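Local coordinates for sigma-C capsid protein (Avian reovirus, PDB 2VRS) that attaches the virion to host cells as a homotrimeric fibre protein and induces apoptosis, the present fragment carrying part of the shaft and the globular head, at residues Gln81-Arg86 with Ala146-Ser151; Met101-His106 with Tyr114-Thr119; Phe133-Ile138 with Ser182-Thr187; Ala157-Asp162 with Val205-Asp210; Val161-Thr166 with Phe186-Pro191. All blocks are in the same frame, centred on the assembly; numbering follows the deposited sequence.

All five contacts lie in the beta-barrel head of the fibre, built on one curled antiparallel sheet to which contact 1 adds a loop. Contacts 1, 2 and 5 are buried; 3 and 4 are partly buried. Contacts 2, 3 and 4 join strands edge to edge through backbone hydrogen bonds. Contacts 1 and 5 have none between their segments: contact 1 sets the loop against strand 81-92, and contact 5, almost wholly aliphatic and aromatic with one buried carbonyl, joins two strands flanking strand 170-180. Contacts 3 and 5 share strand 185-191, and contacts 4 and 5 share strand 159-167. Contact 4 faces other subunits through Asp162 and Arg206, whereas contact 3, with its water-linked arginine, touches neither neighbour.

Contact 1 of 5, residues Gln81-Arg86 with Ala146-Ser151; sequences QLMQFR and ARLVPS
Met83 and Phe85 of the beta-barrel head point from strand 81-92 toward Arg147 and Leu148, which belong to a short 3-10 turn. Here the loop between strand 128-134 and helix 152-155 packs on the buried face of strand 81-92. The apolar part is carried by the two branches of Leu148, which divide the work. CD1 approaches the far end of the Phe85 ring, 4.0 Å from CZ, the two side chains arriving from opposite directions, while CD2 lies 4.0 Å from the sulfur SD of Met83. The Met83 chain is fully extended beyond CG (chi3 179°), which carries its methyl across to the loop.

The second kind of contact uses the aliphatic stem of an arginine. The Arg147 chain bends at chi2 and chi3 (-85° and 59°), which leads the guanidinium away from the strand while CB and CG stay against Met83. The guanidinium goes on to a hydrogen bond from NH2 to Thr211 OG1 and a cation-pi contact with Tyr65. The backbone O of Arg147 is bound by Thr112, and Leu148 also packs on Leu135. The stem meets methionine at about a right angle, Met83 CE lying 3.8 Å from Arg147 CB.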
# COMPACT_ATOMS: atom_id res chain seq x y z
N GLN C 81 -16.08 -4.73 3.78
CA GLN C 81 -17.18 -5.58 4.18
C GLN C 81 -16.98 -6.06 5.59
O GLN C 81 -15.86 -6.30 6.03
CB GLN C 81 -17.19 -6.89 3.35
CG GLN C 81 -17.26 -6.78 1.89
CD GLN C 81 -17.03 -8.15 1.26
OE1 GLN C 81 -16.02 -8.36 0.58
NE2 GLN C 81 -17.93 -9.09 1.53
N LEU C 82 -18.10 -6.26 6.28
CA LEU C 82 -18.07 -6.94 7.55
C LEU C 82 -18.85 -8.25 7.34
O LEU C 82 -20.09 -8.26 7.33
CB LEU C 82 -18.72 -6.09 8.68
CG LEU C 82 -18.57 -6.70 10.11
CD1 LEU C 82 -17.06 -6.74 10.59
CD2 LEU C 82 -19.39 -5.94 11.13
N MET C 83 -18.10 -9.34 7.19
CA MET C 83 -18.68 -10.68 7.04
C MET C 83 -19.00 -11.31 8.38
O MET C 83 -18.23 -11.19 9.33
CB MET C 83 -17.71 -11.58 6.31
CG MET C 83 -17.34 -11.12 4.95
SD MET C 83 -16.13 -12.32 4.34
CE MET C 83 -15.83 -11.68 2.74
N GLN C 84 -20.13 -12.00 8.46
CA GLN C 84 -20.54 -12.66 9.71
C GLN C 84 -20.88 -14.11 9.33
O GLN C 84 -21.70 -14.37 8.43
CB GLN C 84 -21.76 -11.98 10.31
CG GLN C 84 -21.51 -10.51 10.62
CD GLN C 84 -22.77 -9.83 11.08
OE1 GLN C 84 -23.21 -8.84 10.49
NE2 GLN C 84 -23.39 -10.38 12.12
N PHE C 85 -20.17 -15.05 9.94
CA PHE C 85 -20.43 -16.48 9.73
C PHE C 85 -20.07 -17.32 10.95
O PHE C 85 -19.50 -16.82 11.93
CB PHE C 85 -19.71 -16.95 8.46
CG PHE C 85 -18.23 -16.62 8.44
CD1 PHE C 85 -17.31 -17.49 9.01
CD2 PHE C 85 -17.76 -15.45 7.82
CE1 PHE C 85 -15.92 -17.19 8.97
CE2 PHE C 85 -16.38 -15.15 7.77
CZ PHE C 85 -15.47 -16.01 8.36
N ARG C 86 -20.39 -18.61 10.88
CA ARG C 86 -20.01 -19.55 11.93
C ARG C 86 -18.89 -20.47 11.46
O ARG C 86 -18.86 -20.90 10.30
CB ARG C 86 -21.26 -20.34 12.37
CG ARG C 86 -22.36 -19.43 12.94
CD ARG C 86 -22.05 -19.04 14.37
NE ARG C 86 -22.73 -19.90 15.34
CZ ARG C 86 -22.29 -21.09 15.77
NH1 ARG C 86 -21.15 -21.60 15.30
NH2 ARG C 86 -23.00 -21.77 16.66
N ALA C 146 -12.21 -15.01 -1.40
CA ALA C 146 -10.87 -14.51 -1.62
C ALA C 146 -10.41 -13.69 -0.43
O ALA C 146 -9.22 -13.63 -0.15
CB ALA C 146 -10.81 -13.69 -2.87
N ARG C 147 -11.36 -13.10 0.30
CA ARG C 147 -10.99 -12.22 1.46
C ARG C 147 -10.57 -13.02 2.69
O ARG C 147 -10.20 -12.41 3.71
CB ARG C 147 -12.13 -11.30 1.86
CG ARG C 147 -12.66 -10.42 0.70
CD ARG C 147 -11.88 -9.12 0.49
NE ARG C 147 -10.45 -9.31 0.20
CZ ARG C 147 -9.94 -9.62 -0.99
NH1 ARG C 147 -10.72 -9.80 -2.05
NH2 ARG C 147 -8.62 -9.76 -1.10
N LEU C 148 -10.66 -14.35 2.63
CA LEU C 148 -10.37 -15.20 3.79
C LEU C 148 -9.14 -16.05 3.53
O LEU C 148 -8.82 -16.97 4.29
CB LEU C 148 -11.57 -16.12 4.11
CG LEU C 148 -12.93 -15.42 4.30
CD1 LEU C 148 -14.01 -16.44 4.67
CD2 LEU C 148 -12.80 -14.32 5.36
N VAL C 149 -8.49 -15.78 2.40
CA VAL C 149 -7.27 -16.49 1.99
C VAL C 149 -6.07 -15.54 2.06
O VAL C 149 -6.05 -14.48 1.42
CB VAL C 149 -7.38 -17.05 0.52
CG1 VAL C 149 -6.10 -17.77 0.15
CG2 VAL C 149 -8.56 -18.04 0.42
N PRO C 150 -5.05 -15.92 2.86
CA PRO C 150 -3.86 -15.07 3.01
C PRO C 150 -3.01 -15.05 1.74
O PRO C 150 -3.02 -16.03 0.96
CB PRO C 150 -3.07 -15.77 4.12
CG PRO C 150 -3.49 -17.26 3.95
CD PRO C 150 -4.95 -17.16 3.64
N SER C 151 -2.25 -13.97 1.55
CA SER C 151 -1.35 -13.87 0.40
C SER C 151 -0.23 -14.91 0.53
O SER C 151 0.04 -15.40 1.60
CB SER C 151 -0.74 -12.47 0.28
OG SER C 151 0.15 -12.23 1.37

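Contact 2 of 5, residues Met101-His106 with Tyr114-Thr119; sequences MTVNAH and YMMSST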
# COMPACT_ATOMS: atom_id res chain seq x y z
N MET C 101 -17.45 -21.32 16.59
CA MET C 101 -17.11 -19.90 16.71
C MET C 101 -18.03 -19.02 15.90
O MET C 101 -18.28 -19.26 14.71
CB MET C 101 -15.66 -19.64 16.21
CG MET C 101 -14.59 -20.49 16.90
SD MET C 101 -14.55 -20.37 18.72
CE MET C 101 -13.88 -18.68 18.87
N THR C 102 -18.52 -17.95 16.52
CA THR C 102 -19.17 -16.89 15.78
C THR C 102 -18.10 -15.89 15.33
O THR C 102 -17.34 -15.34 16.15
CB THR C 102 -20.20 -16.20 16.69
OG1 THR C 102 -21.20 -17.19 17.02
CG2 THR C 102 -20.84 -14.99 16.03
N VAL C 103 -18.02 -15.69 14.02
CA VAL C 103 -16.88 -14.93 13.45
C VAL C 103 -17.39 -13.67 12.77
O VAL C 103 -18.33 -13.72 11.98
CB VAL C 103 -16.08 -15.74 12.39
CG1 VAL C 103 -14.95 -14.86 11.79
CG2 VAL C 103 -15.51 -17.05 12.99
N ASN C 104 -16.76 -12.54 13.07
CA ASN C 104 -16.88 -11.35 12.25
C ASN C 104 -15.53 -11.08 11.59
O ASN C 104 -14.54 -10.98 12.29
CB ASN C 104 -17.21 -10.14 13.11
CG ASN C 104 -18.67 -10.09 13.51
OD1 ASN C 104 -19.50 -9.55 12.79
ND2 ASN C 104 -18.97 -10.62 14.66
N ALA C 105 -15.53 -11.00 10.27
CA ALA C 105 -14.35 -10.75 9.48
C ALA C 105 -14.49 -9.38 8.84
O ALA C 105 -15.38 -9.13 8.01
CB ALA C 105 -14.16 -11.91 8.40
N HIS C 106 -13.65 -8.44 9.28
CA HIS C 106 -13.71 -7.09 8.75
C HIS C 106 -12.69 -6.97 7.65
O HIS C 106 -11.46 -7.01 7.90
CB HIS C 106 -13.44 -6.06 9.88
CG HIS C 106 -13.50 -4.64 9.41
ND1 HIS C 106 -12.49 -3.73 9.66
CD2 HIS C 106 -14.45 -3.97 8.71
CE1 HIS C 106 -12.81 -2.57 9.12
NE2 HIS C 106 -13.99 -2.68 8.55
N TYR C 114 -10.08 -10.75 11.91
CA TYR C 114 -11.05 -11.67 12.50
C TYR C 114 -11.33 -11.35 13.95
O TYR C 114 -10.42 -11.17 14.76
CB TYR C 114 -10.47 -13.10 12.47
CG TYR C 114 -10.43 -13.76 11.13
CD1 TYR C 114 -11.54 -13.81 10.30
CD2 TYR C 114 -9.27 -14.45 10.73
CE1 TYR C 114 -11.51 -14.51 9.05
CE2 TYR C 114 -9.23 -15.14 9.55
CZ TYR C 114 -10.33 -15.17 8.70
OH TYR C 114 -10.23 -15.88 7.52
N MET C 115 -12.62 -11.32 14.30
CA MET C 115 -13.01 -11.23 15.69
C MET C 115 -13.95 -12.42 15.92
O MET C 115 -14.99 -12.49 15.29
CB MET C 115 -13.78 -9.90 15.90
CG MET C 115 -12.88 -8.69 16.02
SD MET C 115 -12.18 -7.99 14.47
CE MET C 115 -13.59 -7.89 13.35
N MET C 116 -13.57 -13.35 16.81
CA MET C 116 -14.37 -14.58 17.02
C MET C 116 -14.71 -14.78 18.48
O MET C 116 -13.90 -14.49 19.38
CB MET C 116 -13.54 -15.79 16.63
CG MET C 116 -12.91 -15.68 15.23
SD MET C 116 -12.09 -17.27 14.86
CE MET C 116 -11.13 -16.86 13.43
N SER C 117 -15.92 -15.31 18.71
CA SER C 117 -16.29 -15.65 20.07
C SER C 117 -17.05 -16.97 20.05
O SER C 117 -17.66 -17.36 19.04
CB SER C 117 -17.14 -14.53 20.71
OG SER C 117 -18.33 -14.35 20.00
N SER C 118 -17.01 -17.68 21.16
CA SER C 118 -17.65 -18.98 21.10
C SER C 118 -18.83 -19.03 22.01
O SER C 118 -18.85 -18.42 23.07
CB SER C 118 -16.69 -20.06 21.50
OG SER C 118 -16.45 -20.02 22.93
N THR C 119 -19.78 -19.86 21.60
CA THR C 119 -20.68 -20.46 22.55
C THR C 119 -20.25 -21.94 22.74
O THR C 119 -19.66 -22.57 21.84
CB THR C 119 -22.17 -20.26 22.14
OG1 THR C 119 -23.00 -20.31 23.31
CG2 THR C 119 -22.63 -21.28 21.06
O HOH W 1 -20.76 -19.54 18.34
O HOH W 2 -17.65 -12.29 16.87
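Thr102 and Ser117 face each other as an antiparallel hydrogen-bonded pair, as do Asn104 and Met115, and four backbone bonds close the two rings. The straightest runs from Asn104 N to Met115 O, 2.8 Å long with 175° at the hydrogen. Between these pairs, Val103 and Met116 lie side by side, pointing the same way, with Val103 CG2 3.7 Å from Met116 CG. Val103 CG1 and Ala105 CB approach Tyr114 CD1 obliquely from opposite sides of the ring plane, at 3.9 Å and 3.8 Å. Met101 folds back at chi2 and chi3 (-56° and -71°), which lays Met101 SD 3.5 Å from Ser118 CB and its methyl, CE, 3.7 Å from Met116 CB.

On the other face, that of Asn104 and Met115, Met115 is likewise bent, and its CE lies 3.4 Å from Asn104 O. On this same face a water accepts from Asn104 ND2 and donates to Met115 O.

Further out, Phe85 and Trp87 cover Val103, Phe133 backs Met101 and Met116, and Leu148 covers Ala105 and Tyr114. The whole is a regular beta hairpin, strands 98-108 and 111-119: its Val103-Met116 face is turned to the barrel interior, and part of the other, at Asn104, Met115 and His106, meets the second subunit.

Contact 3 of 5, residues Phe133-Ile138 with Ser182-Thr187; sequences FDLSDI and SSRVFT
Phe133 and Phe186 form an antiparallel hydrogen-bonded pair. Phe133 N gives a 2.7 Å bond to Phe186 O; the return bond, Phe186 N to Phe133 O, is longer at 3.1 Å and arrives from above the carbonyl plane. The next bond runs from Leu135 N to Arg184 O.

The two aromatic rings are near parallel (14°), but slid apart until they barely overlap. What lies over the face of Phe186 is instead Phe133 CB, a CH-pi contact 3.7 Å from the ring centroid. Phe186 CG sits between backbone N and carbonyl carbon (chi1 70°), which swings its ring toward strand 128-134.

The polar contacts gather round Arg184. Leu135 CB lies over one face of its guanidinium, toward the rim, whereas Ser136 OG meets it at the edge, taking a 3.1 Å bond from NH2 near the plane. A water accepts from Arg184 NE and donates to Asp134 OD1, bridging opposite charges too far apart for a salt bridge. The same OD1 accepts from Ser136 N, 2.9 Å away, in an Asx turn that holds the carboxylate beside this water.

Around the pair, Trp87 of strand 81-92 meets the Phe133 ring edge-to-face, Tyr180 of strand 170-180 meets Phe186, and Leu148 and Val149 of the loop before helix 152-155 pack on Leu135.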
# COMPACT_ATOMS: atom_id res chain seq x y z
N PHE C 133 -8.50 -23.91 11.89
CA PHE C 133 -9.53 -23.10 11.20
C PHE C 133 -9.35 -23.36 9.69
O PHE C 133 -8.57 -22.73 9.02
CB PHE C 133 -9.33 -21.61 11.51
CG PHE C 133 -9.68 -21.26 12.92
CD1 PHE C 133 -10.99 -20.89 13.22
CD2 PHE C 133 -8.72 -21.38 13.93
CE1 PHE C 133 -11.34 -20.58 14.55
CE2 PHE C 133 -9.07 -21.10 15.31
CZ PHE C 133 -10.37 -20.69 15.60
N ASP C 134 -10.12 -24.31 9.20
CA ASP C 134 -10.10 -24.70 7.78
C ASP C 134 -11.32 -24.09 7.14
O ASP C 134 -12.42 -24.21 7.69
CB ASP C 134 -10.25 -26.23 7.79
CG ASP C 134 -10.27 -26.86 6.41
OD1 ASP C 134 -10.57 -26.20 5.39
OD2 ASP C 134 -10.02 -28.10 6.38
N LEU C 135 -11.16 -23.44 5.98
CA LEU C 135 -12.33 -22.74 5.32
C LEU C 135 -13.50 -23.69 5.06
O LEU C 135 -14.65 -23.25 5.04
CB LEU C 135 -11.91 -22.06 4.02
CG LEU C 135 -10.88 -20.93 4.07
CD1 LEU C 135 -10.68 -20.44 2.60
CD2 LEU C 135 -11.37 -19.80 5.01
N SER C 136 -13.20 -24.99 4.87
CA SER C 136 -14.26 -26.00 4.67
C SER C 136 -15.20 -26.22 5.84
O SER C 136 -16.30 -26.73 5.64
CB SER C 136 -13.64 -27.35 4.28
OG SER C 136 -13.13 -27.21 2.97
N ASP C 137 -14.78 -25.79 7.04
CA ASP C 137 -15.58 -25.90 8.27
C ASP C 137 -16.46 -24.67 8.59
O ASP C 137 -17.13 -24.62 9.63
CB ASP C 137 -14.68 -26.25 9.46
CG ASP C 137 -14.09 -27.64 9.34
OD1 ASP C 137 -14.84 -28.55 8.91
OD2 ASP C 137 -12.91 -27.82 9.66
N ILE C 138 -16.48 -23.69 7.70
CA ILE C 138 -17.35 -22.53 7.85
C ILE C 138 -18.75 -23.05 7.48
O ILE C 138 -18.88 -23.73 6.47
CB ILE C 138 -16.94 -21.36 6.94
CG1 ILE C 138 -15.66 -20.68 7.48
CG2 ILE C 138 -18.08 -20.30 6.90
CD1 ILE C 138 -14.98 -19.70 6.47
N SER C 182 -1.74 -24.54 4.76
CA SER C 182 -2.01 -24.37 3.32
C SER C 182 -2.84 -23.13 3.15
O SER C 182 -3.19 -22.51 4.16
CB SER C 182 -2.78 -25.56 2.78
OG SER C 182 -4.04 -25.70 3.41
N SER C 183 -3.20 -22.76 1.92
CA SER C 183 -3.92 -21.48 1.70
C SER C 183 -5.30 -21.45 2.42
O SER C 183 -5.83 -20.37 2.70
CB SER C 183 -4.10 -21.21 0.22
OG SER C 183 -4.95 -22.20 -0.35
N ARG C 184 -5.88 -22.62 2.67
CA ARG C 184 -7.24 -22.69 3.24
C ARG C 184 -7.28 -22.97 4.74
O ARG C 184 -8.36 -22.99 5.33
CB ARG C 184 -8.09 -23.76 2.54
CG ARG C 184 -8.38 -23.45 1.07
CD ARG C 184 -9.15 -24.61 0.41
NE ARG C 184 -10.46 -24.89 1.01
CZ ARG C 184 -11.60 -24.31 0.66
NH1 ARG C 184 -11.61 -23.38 -0.28
NH2 ARG C 184 -12.74 -24.65 1.26
N VAL C 185 -6.13 -23.21 5.37
CA VAL C 185 -6.15 -23.76 6.73
C VAL C 185 -5.06 -23.13 7.58
O VAL C 185 -3.89 -23.17 7.22
CB VAL C 185 -5.89 -25.32 6.75
CG1 VAL C 185 -5.94 -25.87 8.19
CG2 VAL C 185 -6.86 -26.04 5.85
N PHE C 186 -5.44 -22.56 8.73
CA PHE C 186 -4.47 -22.18 9.72
C PHE C 186 -4.78 -22.84 11.05
O PHE C 186 -5.92 -23.24 11.32
CB PHE C 186 -4.30 -20.65 9.89
CG PHE C 186 -5.48 -19.94 10.52
CD1 PHE C 186 -6.53 -19.49 9.72
CD2 PHE C 186 -5.48 -19.63 11.92
CE1 PHE C 186 -7.59 -18.81 10.27
CE2 PHE C 186 -6.54 -18.92 12.50
CZ PHE C 186 -7.62 -18.52 11.67
N THR C 187 -3.74 -22.98 11.85
CA THR C 187 -3.84 -23.54 13.19
C THR C 187 -3.20 -22.58 14.20
O THR C 187 -2.11 -22.05 13.96
CB THR C 187 -3.16 -24.93 13.23
OG1 THR C 187 -3.84 -25.79 12.30
CG2 THR C 187 -3.21 -25.54 14.64
O HOH W 3 -8.49 -20.48 7.11
O HOH W 4 -10.09 -26.94 2.88

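Contact 4 of 5, residues Ala157-Asp162 with Val205-Asp210; sequences ASFPVD and VRTGID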
# COMPACT_ATOMS: atom_id res chain seq x y z
N ALA C 157 5.05 -17.06 7.22
CA ALA C 157 5.45 -16.89 8.61
C ALA C 157 4.27 -17.17 9.55
O ALA C 157 3.12 -16.90 9.22
CB ALA C 157 5.95 -15.46 8.85
N SER C 158 4.60 -17.61 10.76
CA SER C 158 3.65 -17.53 11.89
C SER C 158 3.22 -16.08 12.14
O SER C 158 3.93 -15.11 11.78
CB SER C 158 4.32 -18.12 13.14
OG SER C 158 4.60 -19.51 12.88
N PHE C 159 2.02 -15.93 12.70
CA PHE C 159 1.47 -14.58 12.90
C PHE C 159 0.75 -14.51 14.26
O PHE C 159 0.33 -15.54 14.79
CB PHE C 159 0.50 -14.24 11.74
CG PHE C 159 -0.61 -15.27 11.55
CD1 PHE C 159 -0.41 -16.40 10.73
CD2 PHE C 159 -1.85 -15.12 12.21
CE1 PHE C 159 -1.42 -17.35 10.57
CE2 PHE C 159 -2.91 -16.06 12.02
CZ PHE C 159 -2.69 -17.19 11.18
N PRO C 160 0.72 -13.31 14.88
CA PRO C 160 0.22 -13.20 16.26
C PRO C 160 -1.30 -13.36 16.29
O PRO C 160 -2.00 -12.93 15.37
CB PRO C 160 0.67 -11.80 16.72
CG PRO C 160 1.11 -11.10 15.43
CD PRO C 160 1.29 -12.05 14.34
N VAL C 161 -1.77 -13.97 17.36
CA VAL C 161 -3.18 -14.22 17.56
C VAL C 161 -3.40 -13.97 19.07
O VAL C 161 -2.67 -14.48 19.90
CB VAL C 161 -3.58 -15.70 17.21
CG1 VAL C 161 -5.03 -15.97 17.62
CG2 VAL C 161 -3.36 -16.05 15.72
N ASP C 162 -4.45 -13.20 19.43
CA ASP C 162 -4.80 -13.02 20.84
C ASP C 162 -5.93 -13.98 21.21
O ASP C 162 -6.91 -14.08 20.49
CB ASP C 162 -5.32 -11.60 21.06
CG ASP C 162 -4.23 -10.55 20.96
OD1 ASP C 162 -3.04 -10.88 21.09
OD2 ASP C 162 -4.59 -9.40 20.76
N VAL C 205 -11.06 -15.25 19.89
CA VAL C 205 -9.83 -15.31 19.07
C VAL C 205 -9.85 -13.99 18.27
O VAL C 205 -10.88 -13.63 17.66
CB VAL C 205 -9.87 -16.51 18.08
CG1 VAL C 205 -8.71 -16.43 17.10
CG2 VAL C 205 -9.79 -17.87 18.82
N ARG C 206 -8.75 -13.25 18.32
CA ARG C 206 -8.60 -12.03 17.52
C ARG C 206 -7.26 -12.09 16.80
O ARG C 206 -6.21 -12.32 17.43
CB ARG C 206 -8.65 -10.78 18.40
CG ARG C 206 -9.95 -10.65 19.14
CD ARG C 206 -10.17 -9.22 19.59
NE ARG C 206 -10.09 -8.26 18.48
CZ ARG C 206 -10.25 -6.95 18.64
NH1 ARG C 206 -10.50 -6.46 19.84
NH2 ARG C 206 -10.17 -6.13 17.60
N THR C 207 -7.34 -11.90 15.50
CA THR C 207 -6.15 -11.91 14.66
C THR C 207 -6.49 -11.22 13.35
O THR C 207 -7.61 -10.76 13.14
CB THR C 207 -5.58 -13.37 14.47
OG1 THR C 207 -4.26 -13.29 13.87
CG2 THR C 207 -6.50 -14.26 13.59
N GLY C 208 -5.51 -11.08 12.47
CA GLY C 208 -5.83 -10.58 11.15
C GLY C 208 -4.76 -11.08 10.20
O GLY C 208 -3.68 -11.59 10.61
N ILE C 209 -5.10 -11.00 8.93
CA ILE C 209 -4.28 -11.54 7.84
C ILE C 209 -4.19 -10.54 6.70
O ILE C 209 -5.06 -9.65 6.53
CB ILE C 209 -4.84 -12.91 7.32
CG1 ILE C 209 -6.28 -12.76 6.67
CG2 ILE C 209 -4.90 -13.93 8.51
CD1 ILE C 209 -6.82 -14.04 5.92
N ASP C 210 -3.13 -10.69 5.92
CA ASP C 210 -2.98 -9.92 4.69
C ASP C 210 -3.35 -10.84 3.57
O ASP C 210 -2.77 -11.93 3.49
CB ASP C 210 -1.54 -9.47 4.52
CG ASP C 210 -1.09 -8.49 5.60
OD1 ASP C 210 -1.94 -7.73 6.12
OD2 ASP C 210 0.11 -8.47 5.88
O HOH W 5 -1.74 -11.53 12.61
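Val161 and Thr207 meet where strand 159-167 joins strand 198-210 in the antiparallel barrel of the head, and this is the tight part of the contact. Val161 splits its branches: CG1 lies 3.7 Å from Val205 CG1 and CG2 lies 3.4 Å from Thr207 OG1. Beside them Asp162 and Arg206 make a hydrogen-bonded pair, with Asp162 N 2.8 Å from Arg206 O and Arg206 N returning a bond to Asp162 O. Their side chains form salt bridges with Arg206 of the third subunit and Asp162 of the second, respectively, so this pair also ties the trimer together.

Toward Phe159 the strands part, with CA atoms of Phe159 and Ile209 8.2 Å apart, and the regular pairing gives way to a water that donates to both Pro160 O and Gly208 O. Thr207 turns OG1 away from its own N (chi1 -168°) and donates to Pro160 O at 2.7 Å, while the same OG1 lies at the edge of the Phe159 ring, 3.5 Å from CD2.

Contact 5 of 5, residues Val161-Thr166 with Phe186-Pro191; sequences VDVSFT and FTITFP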
# COMPACT_ATOMS: atom_id res chain seq x y z
N VAL C 161 -1.77 -13.97 17.36
CA VAL C 161 -3.18 -14.22 17.56
C VAL C 161 -3.40 -13.97 19.07
O VAL C 161 -2.67 -14.48 19.90
CB VAL C 161 -3.58 -15.70 17.21
CG1 VAL C 161 -5.03 -15.97 17.62
CG2 VAL C 161 -3.36 -16.05 15.72
N ASP C 162 -4.45 -13.20 19.43
CA ASP C 162 -4.80 -13.02 20.84
C ASP C 162 -5.93 -13.98 21.21
O ASP C 162 -6.91 -14.08 20.49
CB ASP C 162 -5.32 -11.60 21.06
CG ASP C 162 -4.23 -10.55 20.96
OD1 ASP C 162 -3.04 -10.88 21.09
OD2 ASP C 162 -4.59 -9.40 20.76
N VAL C 163 -5.80 -14.66 22.34
CA VAL C 163 -6.82 -15.60 22.75
C VAL C 163 -7.19 -15.26 24.19
O VAL C 163 -6.33 -14.83 24.98
CB VAL C 163 -6.29 -17.05 22.64
CG1 VAL C 163 -7.23 -18.05 23.26
CG2 VAL C 163 -6.08 -17.40 21.16
N SER C 164 -8.47 -15.45 24.52
CA SER C 164 -8.91 -15.38 25.92
C SER C 164 -9.98 -16.45 26.15
O SER C 164 -10.64 -16.87 25.21
CB SER C 164 -9.44 -13.97 26.24
OG SER C 164 -10.78 -13.81 25.85
N PHE C 165 -10.11 -16.94 27.38
CA PHE C 165 -11.19 -17.90 27.67
C PHE C 165 -11.37 -17.94 29.18
O PHE C 165 -10.49 -17.48 29.95
CB PHE C 165 -10.82 -19.29 27.14
CG PHE C 165 -9.44 -19.76 27.56
CD1 PHE C 165 -9.22 -20.39 28.80
CD2 PHE C 165 -8.34 -19.54 26.72
CE1 PHE C 165 -7.94 -20.79 29.20
CE2 PHE C 165 -7.06 -19.95 27.11
CZ PHE C 165 -6.85 -20.59 28.34
N THR C 166 -12.46 -18.60 29.59
CA THR C 166 -12.72 -18.84 31.00
C THR C 166 -12.36 -20.30 31.32
O THR C 166 -12.73 -21.23 30.57
CB THR C 166 -14.19 -18.57 31.30
OG1 THR C 166 -14.48 -17.21 30.99
CG2 THR C 166 -14.50 -18.83 32.79
N PHE C 186 -5.44 -22.56 8.73
CA PHE C 186 -4.47 -22.18 9.72
C PHE C 186 -4.78 -22.84 11.05
O PHE C 186 -5.92 -23.24 11.32
CB PHE C 186 -4.30 -20.65 9.89
CG PHE C 186 -5.48 -19.94 10.52
CD1 PHE C 186 -6.53 -19.49 9.72
CD2 PHE C 186 -5.48 -19.63 11.92
CE1 PHE C 186 -7.59 -18.81 10.27
CE2 PHE C 186 -6.54 -18.92 12.50
CZ PHE C 186 -7.62 -18.52 11.67
N THR C 187 -3.74 -22.98 11.85
CA THR C 187 -3.84 -23.54 13.19
C THR C 187 -3.20 -22.58 14.20
O THR C 187 -2.11 -22.05 13.96
CB THR C 187 -3.16 -24.93 13.23
OG1 THR C 187 -3.84 -25.79 12.30
CG2 THR C 187 -3.21 -25.54 14.64
N ILE C 188 -3.90 -22.33 15.29
CA ILE C 188 -3.34 -21.56 16.38
C ILE C 188 -2.94 -22.47 17.55
O ILE C 188 -3.57 -23.50 17.79
CB ILE C 188 -4.32 -20.46 16.84
CG1 ILE C 188 -5.56 -21.06 17.51
CG2 ILE C 188 -4.66 -19.57 15.62
CD1 ILE C 188 -6.49 -19.99 18.11
N THR C 189 -1.89 -22.06 18.26
CA THR C 189 -1.37 -22.80 19.42
C THR C 189 -1.40 -21.86 20.63
O THR C 189 -0.91 -20.72 20.56
CB THR C 189 0.09 -23.19 19.14
OG1 THR C 189 0.13 -24.08 18.01
CG2 THR C 189 0.69 -23.85 20.38
N PHE C 190 -1.98 -22.32 21.73
CA PHE C 190 -2.08 -21.47 22.92
C PHE C 190 -2.14 -22.23 24.24
O PHE C 190 -2.54 -23.41 24.27
CB PHE C 190 -3.26 -20.47 22.76
CG PHE C 190 -4.62 -21.11 22.63
CD1 PHE C 190 -5.16 -21.40 21.38
CD2 PHE C 190 -5.41 -21.37 23.78
CE1 PHE C 190 -6.44 -21.97 21.27
CE2 PHE C 190 -6.67 -21.96 23.66
CZ PHE C 190 -7.19 -22.24 22.41
N PRO C 191 -1.68 -21.59 25.33
CA PRO C 191 -1.75 -22.18 26.66
C PRO C 191 -3.20 -22.35 27.06
O PRO C 191 -4.05 -21.50 26.72
CB PRO C 191 -1.11 -21.11 27.57
CG PRO C 191 -0.34 -20.24 26.66
CD PRO C 191 -1.09 -20.22 25.38
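The Phe190 ring has Val163 over one face: Val163 CG1 stands 3.9 Å from the ring centroid and 14° off the normal, a CH-pi contact. At the edge of the same ring, in its plane, is Ile188 CG1 from its own strand. The Phe165 ring is used differently. Pro191 O lies at its edge, 3.4 Å from CZ, and so does Val163 CG1, the same methyl that stands over the face of Phe190. Phe165 CE2 approaches Phe190 CD2 obliquely at 4.0 Å. Both phenylalanines hold CG between backbone N and carbonyl carbon, and each ring is thereby brought in between the strands.

The aliphatic contacts continue along the interface. Val163 CG2 reaches Ile188 CD1 at 4.0 Å, the two side chains meeting at a slant, and Val161 CG2 touches Ile188 CG2 at 3.8 Å, roughly at a right angle.

Strands 159-167 and 185-191 flank strand 170-180. Their axes pass 8.6 Å apart with directions differing by 48°, and the curl of the sheet turns their inward side chains toward each other. Strand 198-210 adds Leu203 beside Val163 and Ile200 beside Phe165.

The chemistry is that of a hydrophobic core held by dispersion and shape. One polar atom is enclosed in it: Pro191 O is buried without a hydrogen-bond partner, and the weakly positive rim of the Phe165 ring probably offsets part of that cost.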